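Local coordinates for SnoN,Epimerase SnoN (Streptomyces nogalater, PDB 5EP9), which acts as a non-heme iron, 2-oxoglutarate-dependent epimerase in the biosynthesis of nogalamycin, at residues P117-L123 against S240-A246; S78-M84 against D134-T139; G44-V48 against V207-L211. All blocks are in the same frame, centred on the assembly; numbering follows the deposited sequence.

Contact 1: P117-L123 against S240-A246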
loop_
_atom_site.group_PDB
_atom_site.type_symbol
_atom_site.label_atom_id
_atom_site.label_comp_id
_atom_site.label_asym_id
_atom_site.label_seq_id
_atom_site.Cartn_x
_atom_site.Cartn_y
_atom_site.Cartn_z
ATOM N N PRO A 117 17.197 -3.607 -2.095
ATOM C CA PRO A 117 16.848 -2.346 -2.718
ATOM C C PRO A 117 15.504 -2.445 -3.399
ATOM O O PRO A 117 15.128 -3.513 -3.889
ATOM C CB PRO A 117 17.941 -2.133 -3.767
ATOM C CG PRO A 117 19.087 -2.985 -3.318
ATOM C CD PRO A 117 18.514 -4.123 -2.549
ATOM N N LEU A 118 14.794 -1.325 -3.367
ATOM C CA LEU A 118 13.472 -1.238 -3.834
ATOM C C LEU A 118 13.282 -0.097 -4.811
ATOM O O LEU A 118 14.040 0.838 -4.847
ATOM C CB LEU A 118 12.500 -1.045 -2.678
ATOM C CG LEU A 118 12.409 -2.141 -1.580
ATOM C CD1 LEU A 118 11.566 -1.587 -0.450
ATOM C CD2 LEU A 118 11.837 -3.463 -2.081
ATOM N N ARG A 119 12.185 -0.207 -5.540
ATOM C CA ARG A 119 11.626 0.822 -6.395
ATOM C C ARG A 119 10.186 1.100 -6.029
ATOM O O ARG A 119 9.480 0.251 -5.476
ATOM C CB ARG A 119 11.637 0.392 -7.860
ATOM C CG ARG A 119 12.987 0.323 -8.495
ATOM C CD ARG A 119 12.967 -0.419 -9.830
ATOM N NE ARG A 119 14.302 -0.499 -10.394
ATOM C CZ ARG A 119 14.967 0.557 -10.920
ATOM N NH1 ARG A 119 14.403 1.743 -11.086
ATOM N NH2 ARG A 119 16.188 0.406 -11.322
ATOM N N LEU A 120 9.761 2.317 -6.328
ATOM C CA LEU A 120 8.356 2.682 -6.182
ATOM C C LEU A 120 7.626 2.147 -7.396
ATOM O O LEU A 120 8.053 2.347 -8.504
ATOM C CB LEU A 120 8.178 4.184 -6.111
ATOM C CG LEU A 120 6.758 4.745 -6.230
ATOM C CD1 LEU A 120 5.928 4.385 -5.013
ATOM C CD2 LEU A 120 6.772 6.275 -6.387
ATOM N N PHE A 121 6.447 1.524 -7.135
ATOM C CA PHE A 121 5.539 1.059 -8.196
ATOM C C PHE A 121 4.387 1.991 -8.387
ATOM O O PHE A 121 4.052 2.413 -9.497
ATOM C CB PHE A 121 4.996 -0.376 -7.909
ATOM C CG PHE A 121 3.986 -0.840 -8.925
ATOM C CD1 PHE A 121 4.345 -1.015 -10.244
ATOM C CD2 PHE A 121 2.699 -1.159 -8.548
ATOM C CE1 PHE A 121 3.441 -1.457 -11.166
ATOM C CE2 PHE A 121 1.763 -1.603 -9.468
ATOM C CZ PHE A 121 2.139 -1.732 -10.778
ATOM N N LYS A 122 3.763 2.312 -7.288
ATOM C CA LYS A 122 2.696 3.365 -7.300
ATOM C C LYS A 122 2.319 3.868 -5.913
ATOM O O LYS A 122 2.570 3.185 -4.881
ATOM C CB LYS A 122 1.427 2.838 -7.955
ATOM C CG LYS A 122 0.801 1.779 -7.087
ATOM C CD LYS A 122 -0.455 1.218 -7.706
ATOM C CE LYS A 122 -0.877 0.192 -6.719
ATOM N NZ LYS A 122 -2.164 -0.329 -7.132
ATOM N N LEU A 123 1.772 5.085 -5.882
ATOM C CA LEU A 123 1.096 5.593 -4.703
ATOM C C LEU A 123 -0.344 5.886 -5.022
ATOM O O LEU A 123 -0.630 6.555 -6.018
ATOM C CB LEU A 123 1.776 6.794 -4.136
ATOM C CG LEU A 123 1.164 7.346 -2.808
ATOM C CD1 LEU A 123 2.205 7.895 -1.874
ATOM C CD2 LEU A 123 0.077 8.394 -3.038
ATOM N N SER A 240 -1.541 4.809 0.225
ATOM C CA SER A 240 -1.017 3.463 0.082
ATOM C C SER A 240 -0.034 3.368 -1.056
ATOM O O SER A 240 -0.357 3.673 -2.187
ATOM C CB SER A 240 -2.204 2.488 -0.124
ATOM O OG SER A 240 -1.792 1.205 -0.002
ATOM N N ALA A 241 1.195 3.035 -0.716
ATOM C CA ALA A 241 2.249 2.967 -1.664
ATOM C C ALA A 241 2.807 1.557 -1.745
ATOM O O ALA A 241 3.157 0.978 -0.739
ATOM C CB ALA A 241 3.389 3.932 -1.302
ATOM N N VAL A 242 2.962 1.073 -2.960
ATOM C CA VAL A 242 3.534 -0.251 -3.259
ATOM C C VAL A 242 4.986 -0.086 -3.736
ATOM O O VAL A 242 5.265 0.690 -4.614
ATOM C CB VAL A 242 2.708 -0.944 -4.358
ATOM C CG1 VAL A 242 3.293 -2.291 -4.723
ATOM C CG2 VAL A 242 1.248 -1.095 -3.905
ATOM N N TYR A 243 5.852 -0.722 -3.007
ATOM C CA TYR A 243 7.258 -0.856 -3.301
ATOM C C TYR A 243 7.611 -2.313 -3.755
ATOM O O TYR A 243 7.042 -3.321 -3.270
ATOM C CB TYR A 243 8.074 -0.544 -2.075
ATOM C CG TYR A 243 7.733 0.817 -1.517
ATOM C CD1 TYR A 243 8.056 1.960 -2.221
ATOM C CD2 TYR A 243 7.017 0.974 -0.341
ATOM C CE1 TYR A 243 7.729 3.219 -1.757
ATOM C CE2 TYR A 243 6.706 2.255 0.124
ATOM C CZ TYR A 243 7.041 3.360 -0.569
ATOM O OH TYR A 243 6.735 4.620 -0.101
ATOM N N MET A 244 8.535 -2.380 -4.678
ATOM C CA MET A 244 8.901 -3.611 -5.346
ATOM C C MET A 244 10.390 -3.701 -5.381
ATOM O O MET A 244 11.091 -2.717 -5.398
ATOM C CB MET A 244 8.337 -3.693 -6.768
ATOM C CG MET A 244 8.852 -2.609 -7.718
ATOM S SD MET A 244 7.815 -2.627 -9.230
ATOM C CE MET A 244 8.581 -1.205 -10.018
ATOM N N ASP A 245 10.855 -4.929 -5.485
ATOM C CA ASP A 245 12.275 -5.216 -5.704
ATOM C C ASP A 245 12.823 -4.411 -6.860
ATOM O O ASP A 245 12.170 -4.302 -7.904
ATOM C CB ASP A 245 12.425 -6.656 -6.092
ATOM C CG ASP A 245 13.844 -7.165 -5.908
ATOM O OD1 ASP A 245 14.785 -6.820 -6.622
ATOM O OD2 ASP A 245 14.002 -8.054 -5.030
ATOM N N ALA A 246 14.012 -3.875 -6.682
ATOM C CA ALA A 246 14.636 -3.104 -7.736
ATOM C C ALA A 246 14.894 -3.900 -9.041
ATOM O O ALA A 246 15.058 -3.309 -10.072
ATOM C CB ALA A 246 15.933 -2.494 -7.242
#
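A classic beta bulge marks this antiparallel strand pair of the larger sheet in a cupin-type double-stranded beta-helix: F121 and K122 both face V242. The construct is a fusion, and P117-L123 lies in its first SnoN portion, S240-A246 in its second. V242 O takes F121 N at 2.9 Å and K122 N only weakly, at 3.5 Å, while V242 N returns a bond to K122 O. Beyond the bulge R119 and M244 form a hydrogen-bonded pair. Where the strands run out, A246 N reaches P117 O from above the carbonyl plane. R119 lays its extended chain along A246, and its NE donates to a lone pair of A246 O at 2.9 Å, the oxygen lying in the guanidinium plane; its NH1 goes on to F280 O. M244 CG stands between its backbone N and carbonyl carbon (chi1 62°), which sends the straight thioether chain across F121 nearly at right angles. Its SD lies 3.8 Å from F121 CB and 5.0 Å from the ring centroid, an oblique Met-aromatic contact. V242 lies side by side with F121, CG1 to CD2 4.0 Å, and puts its other methyl, CG2, 3.8 Å from K122 CE. On the opposite face L120 CD1 approaches Y243 CE1 at 3.9 Å. At the far end of the pair S240 OG binds 2-oxoglutarate. Helix 95-101 lies by the L120 face, touching L120 and L123 and taking the Y243 hydroxyl at A101 O, while helix 104-114 packs on L118 and Y243. Strand 157-162 borders S240-A246 on its other side.

Contact 2: S78-M84 against D134-T139. With AKG (2-oxoglutaric acid), chain E.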
loop_
_atom_site.group_PDB
_atom_site.type_symbol
_atom_site.label_atom_id
_atom_site.label_comp_id
_atom_site.label_asym_id
_atom_site.label_seq_id
_atom_site.Cartn_x
_atom_site.Cartn_y
_atom_site.Cartn_z
ATOM N N SER A 78 -18.674 -2.210 -5.101
ATOM C CA SER A 78 -19.081 -3.651 -5.144
ATOM C C SER A 78 -20.592 -3.620 -5.120
ATOM O O SER A 78 -21.201 -2.545 -5.124
ATOM C CB SER A 78 -18.448 -4.496 -3.996
ATOM O OG SER A 78 -18.846 -4.064 -2.674
ATOM N N GLY A 79 -21.193 -4.787 -5.132
ATOM C CA GLY A 79 -22.686 -4.909 -4.962
ATOM C C GLY A 79 -23.096 -4.372 -3.605
ATOM O O GLY A 79 -24.055 -3.608 -3.498
ATOM N N ALA A 80 -22.277 -4.720 -2.602
ATOM C CA ALA A 80 -22.403 -4.245 -1.187
ATOM C C ALA A 80 -22.445 -2.707 -1.042
ATOM O O ALA A 80 -23.142 -2.176 -0.136
ATOM C CB ALA A 80 -21.291 -4.812 -0.278
ATOM N N GLY A 81 -21.712 -2.006 -1.926
ATOM C CA GLY A 81 -21.665 -0.518 -1.935
ATOM C C GLY A 81 -20.258 -0.016 -2.189
ATOM O O GLY A 81 -19.445 -0.706 -2.757
ATOM N N THR A 82 -19.962 1.159 -1.667
ATOM C CA THR A 82 -18.683 1.772 -1.894
ATOM C C THR A 82 -17.613 1.389 -0.875
ATOM O O THR A 82 -17.577 1.822 0.270
ATOM C CB THR A 82 -18.764 3.291 -1.991
ATOM O OG1 THR A 82 -19.736 3.633 -2.999
ATOM C CG2 THR A 82 -17.382 3.906 -2.315
ATOM N N VAL A 83 -16.636 0.721 -1.440
ATOM C CA VAL A 83 -15.473 0.256 -0.725
ATOM C C VAL A 83 -14.590 1.444 -0.453
ATOM O O VAL A 83 -14.114 1.636 0.659
ATOM C CB VAL A 83 -14.716 -0.838 -1.516
ATOM C CG1 VAL A 83 -13.530 -1.280 -0.735
ATOM C CG2 VAL A 83 -15.602 -2.080 -1.825
ATOM N N MET A 84 -14.343 2.210 -1.496
ATOM C CA MET A 84 -13.518 3.406 -1.398
ATOM C C MET A 84 -13.520 4.247 -2.674
ATOM O O MET A 84 -13.875 3.771 -3.735
ATOM C CB MET A 84 -12.046 3.102 -1.082
ATOM C CG MET A 84 -11.351 2.271 -2.146
ATOM S SD MET A 84 -9.603 2.136 -1.625
ATOM C CE MET A 84 -9.727 1.036 -0.208
ATOM N N ASP A 134 -25.073 6.920 0.032
ATOM C CA ASP A 134 -23.939 6.066 -0.284
ATOM C C ASP A 134 -23.067 5.832 0.939
ATOM O O ASP A 134 -22.106 6.515 1.212
ATOM C CB ASP A 134 -23.139 6.673 -1.439
ATOM C CG ASP A 134 -21.977 5.767 -1.880
ATOM O OD1 ASP A 134 -22.156 4.547 -1.947
ATOM O OD2 ASP A 134 -20.859 6.253 -2.094
ATOM N N ALA A 135 -23.380 4.783 1.644
ATOM C CA ALA A 135 -22.628 4.393 2.833
ATOM C C ALA A 135 -21.348 3.671 2.436
ATOM O O ALA A 135 -21.302 2.875 1.534
ATOM C CB ALA A 135 -23.479 3.493 3.783
ATOM N N SER A 136 -20.318 3.996 3.168
ATOM C CA SER A 136 -19.075 3.265 3.208
ATOM C C SER A 136 -19.343 1.783 3.582
ATOM O O SER A 136 -20.048 1.517 4.514
ATOM C CB SER A 136 -18.194 3.907 4.307
ATOM O OG SER A 136 -16.966 3.283 4.419
ATOM N N VAL A 137 -18.633 0.880 2.909
ATOM C CA VAL A 137 -18.620 -0.544 3.213
ATOM C C VAL A 137 -17.190 -1.011 3.499
ATOM O O VAL A 137 -16.230 -0.280 3.198
ATOM C CB VAL A 137 -19.332 -1.389 2.143
ATOM C CG1 VAL A 137 -20.757 -0.840 1.929
ATOM C CG2 VAL A 137 -18.529 -1.462 0.840
ATOM N N PRO A 138 -17.035 -2.229 4.065
ATOM C CA PRO A 138 -15.679 -2.734 4.343
ATOM C C PRO A 138 -14.854 -3.013 3.087
ATOM O O PRO A 138 -15.394 -3.212 1.988
ATOM C CB PRO A 138 -15.899 -4.067 5.106
ATOM C CG PRO A 138 -17.315 -3.965 5.583
ATOM C CD PRO A 138 -18.075 -3.155 4.548
ATOM N N THR A 139 -13.583 -3.088 3.276
ATOM C CA THR A 139 -12.708 -3.655 2.291
ATOM C C THR A 139 -12.602 -5.177 2.593
ATOM O O THR A 139 -12.043 -5.537 3.601
ATOM C CB THR A 139 -11.297 -3.032 2.383
ATOM O OG1 THR A 139 -11.396 -1.631 2.188
ATOM C CG2 THR A 139 -10.460 -3.557 1.227
HETATM C C1 AKG E . -3.840 -2.205 0.642
HETATM O O1 AKG E . -3.231 -3.157 0.089
HETATM O O2 AKG E . -3.252 -1.160 1.014
HETATM C C2 AKG E . -5.290 -2.324 0.923
HETATM O O5 AKG E . -5.887 -3.365 0.581
HETATM C C3 AKG E . -5.983 -1.126 1.613
HETATM C C4 AKG E . -7.425 -1.344 2.059
HETATM C C5 AKG E . -8.106 -0.158 2.704
HETATM O O3 AKG E . -7.453 0.879 2.917
HETATM O O4 AKG E . -9.344 -0.217 2.978
HETATM O O HOH W 1 -15.923 3.290 1.995
#
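T82 OG1 gives its proton to D134 OD1 at 2.8 Å, meeting the syn lone pair, the one on the side of OD2. The same hydroxyl is also bonded to R75 NE, so it sits between a cation and a carboxylate; K131 lends D134 OD2 a long, weak ion pair besides. With an alanine in place of D134, the T82 hydroxyl is likely to lose its acceptor and R75 the nearby negative charge.

The backbone oxygen of T82 has two partners. V137 N comes to it at 3.0 Å from well above the carbonyl plane, 45° out, and a water donates to it at 2.8 Å. That water also donates to V83 O and is bonded to S136 OG at 2.6 Å, so one solvent molecule knits two carbonyls of the strand to the loop, while S136 OG has N230 N as a further partner. Carbon packs round these bonds. V137 CG1 is anti to its carbonyl carbon (chi1 -54°), which leaves V137 CG2 between backbone N and carbonyl carbon, against T82 C and 4.0 Å from V83 CG2; V137 CG1 itself lies 3.4 Å from A80 O.

K128 NZ, from strand 118-128, joins the two segments again by hydrogen bonds to V83 O, V137 O and T139 OG1. T139 OG1 in turn donates to O4 of 2-oxoglutarate at 2.6 Å, in the carboxylate remote from the keto group, and M84 CE lies 3.4 Å from that O4.

With the lysine beside its oxygen and its proton committed to the cosubstrate, the T139 hydroxyl is likely to be polarised toward the carboxylate. This contact, wholly within the first SnoN portion, thus holds first-shell T139 and M84 at the 2-oxoglutarate site, with the T82-V137 and water bonds behind them.

Contact 3: G44-V48 against V207-L211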
loop_
_atom_site.group_PDB
_atom_site.type_symbol
_atom_site.label_atom_id
_atom_site.label_comp_id
_atom_site.label_asym_id
_atom_site.label_seq_id
_atom_site.Cartn_x
_atom_site.Cartn_y
_atom_site.Cartn_z
ATOM N N GLY A 44 4.087 -10.599 8.883
ATOM C CA GLY A 44 3.710 -10.175 7.527
ATOM C C GLY A 44 3.214 -8.753 7.453
ATOM O O GLY A 44 2.756 -8.315 6.404
ATOM N N TYR A 45 3.238 -8.076 8.597
ATOM C CA TYR A 45 2.943 -6.666 8.673
ATOM C C TYR A 45 3.642 -6.099 9.849
ATOM O O TYR A 45 3.995 -6.811 10.767
ATOM C CB TYR A 45 1.417 -6.401 8.785
ATOM C CG TYR A 45 0.891 -6.675 10.160
ATOM C CD1 TYR A 45 0.669 -7.964 10.573
ATOM C CD2 TYR A 45 0.740 -5.640 11.082
ATOM C CE1 TYR A 45 0.220 -8.234 11.874
ATOM C CE2 TYR A 45 0.266 -5.888 12.355
ATOM C CZ TYR A 45 0.024 -7.161 12.731
ATOM O OH TYR A 45 -0.348 -7.410 13.993
ATOM N N VAL A 46 3.731 -4.781 9.879
ATOM C CA VAL A 46 4.175 -4.098 11.093
ATOM C C VAL A 46 3.603 -2.709 11.178
ATOM O O VAL A 46 3.398 -2.026 10.113
ATOM C CB VAL A 46 5.714 -4.175 11.159
ATOM C CG1 VAL A 46 6.410 -3.107 10.332
ATOM C CG2 VAL A 46 6.186 -4.154 12.555
ATOM N N HIS A 47 3.359 -2.269 12.394
ATOM C CA HIS A 47 2.908 -0.930 12.689
ATOM C C HIS A 47 4.120 -0.097 13.080
ATOM O O HIS A 47 4.854 -0.461 13.981
ATOM C CB HIS A 47 1.885 -0.978 13.853
ATOM C CG HIS A 47 1.436 0.348 14.374
ATOM N ND1 HIS A 47 1.051 0.540 15.667
ATOM C CD2 HIS A 47 1.292 1.551 13.779
ATOM C CE1 HIS A 47 0.669 1.777 15.851
ATOM N NE2 HIS A 47 0.819 2.413 14.717
ATOM N N VAL A 48 4.235 1.083 12.485
ATOM C CA VAL A 48 5.294 2.056 12.854
ATOM C C VAL A 48 4.658 3.372 13.228
ATOM O O VAL A 48 4.193 4.085 12.355
ATOM C CB VAL A 48 6.342 2.334 11.712
ATOM C CG1 VAL A 48 7.463 3.250 12.193
ATOM C CG2 VAL A 48 6.967 1.043 11.239
ATOM N N VAL A 207 -5.676 -9.507 13.560
ATOM C CA VAL A 207 -5.239 -8.385 14.348
ATOM C C VAL A 207 -5.626 -7.087 13.675
ATOM O O VAL A 207 -5.254 -6.817 12.580
ATOM C CB VAL A 207 -3.700 -8.348 14.530
ATOM C CG1 VAL A 207 -3.298 -7.164 15.426
ATOM C CG2 VAL A 207 -3.176 -9.643 15.153
ATOM N N THR A 208 -6.476 -6.360 14.361
ATOM C CA THR A 208 -7.005 -5.110 13.947
ATOM C C THR A 208 -6.114 -4.052 14.559
ATOM O O THR A 208 -5.856 -4.009 15.740
ATOM C CB THR A 208 -8.486 -4.976 14.424
ATOM O OG1 THR A 208 -9.208 -6.021 13.797
ATOM C CG2 THR A 208 -9.056 -3.614 13.985
ATOM N N VAL A 209 -5.698 -3.127 13.697
ATOM C CA VAL A 209 -4.666 -2.137 14.024
ATOM C C VAL A 209 -5.129 -0.720 13.823
ATOM O O VAL A 209 -4.876 -0.121 12.783
ATOM C CB VAL A 209 -3.434 -2.367 13.153
ATOM C CG1 VAL A 209 -2.247 -1.450 13.552
ATOM C CG2 VAL A 209 -3.001 -3.825 13.314
ATOM N N PRO A 210 -5.704 -0.154 14.839
ATOM C CA PRO A 210 -5.972 1.289 14.730
ATOM C C PRO A 210 -4.670 2.112 14.686
ATOM O O PRO A 210 -3.656 1.708 15.251
ATOM C CB PRO A 210 -6.805 1.594 15.941
ATOM C CG PRO A 210 -6.568 0.472 16.851
ATOM C CD PRO A 210 -6.138 -0.697 16.120
ATOM N N LEU A 211 -4.767 3.248 14.030
ATOM C CA LEU A 211 -3.575 4.097 13.764
ATOM C C LEU A 211 -3.893 5.531 14.103
ATOM O O LEU A 211 -4.933 6.027 13.690
ATOM C CB LEU A 211 -3.230 4.061 12.254
ATOM C CG LEU A 211 -2.830 2.750 11.674
ATOM C CD1 LEU A 211 -2.526 2.941 10.199
ATOM C CD2 LEU A 211 -1.590 2.227 12.387
#
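The Y45 and V207 side chains cross at about a right angle, the Y45 OH 3.3 Å from V207 CG1, a close approach. V209, two residues further along the strand, divides its two methyls between neighbours: CG2 lies 4.0 Å from Y45 CE2, whereas CG1, anti to the V209 backbone N (chi1 -174°), sits over one face of the H47 imidazole, 4.2 Å from H47 CG. H47 and L211 slide past each other in opposite directions, and L211 CD2 comes within 3.3 Å of H47 CD2, obliquely to the ring. No hydrogen bond crosses between the segments. They belong to the two facing sheets of the cupin sandwich: 45-48 is an edge strand of the larger sheet and 207-209 an edge strand of the smaller, their axes 9.7 Å apart at closest and inclined by 29°, so the strands meet chiefly through side chains. In this fusion construct the first segment is from the first SnoN portion and the second from the other. Y45 stacks on F175 of the smaller sheet and touches H219. The imidazole has its NE2 bonded to D215 OD2, which fixes its turn, and L211 continues inward to W160 of the 2-oxoglutarate site.

From the N terminus, strand 45-48 comes first, and its partner 207-211 lies 159 residues on. Inside that span contact 2 opens at 78-84 and closes at 134-139, so it nests within the loop of contact 3. Contact 1 begins at 117-123, before contact 2 has closed, and ends at 240-246, beyond contact 3; it therefore crosses both. Contacts 1 and 3 join the two fused SnoN portions, while contact 2 stays in the first. All three reach the larger sheet: contact 1 pairs two of its central strands, contact 2 ties strand 82-87 to the loop entering the smaller sheet, and contact 3 bridges the two sheets at their edges.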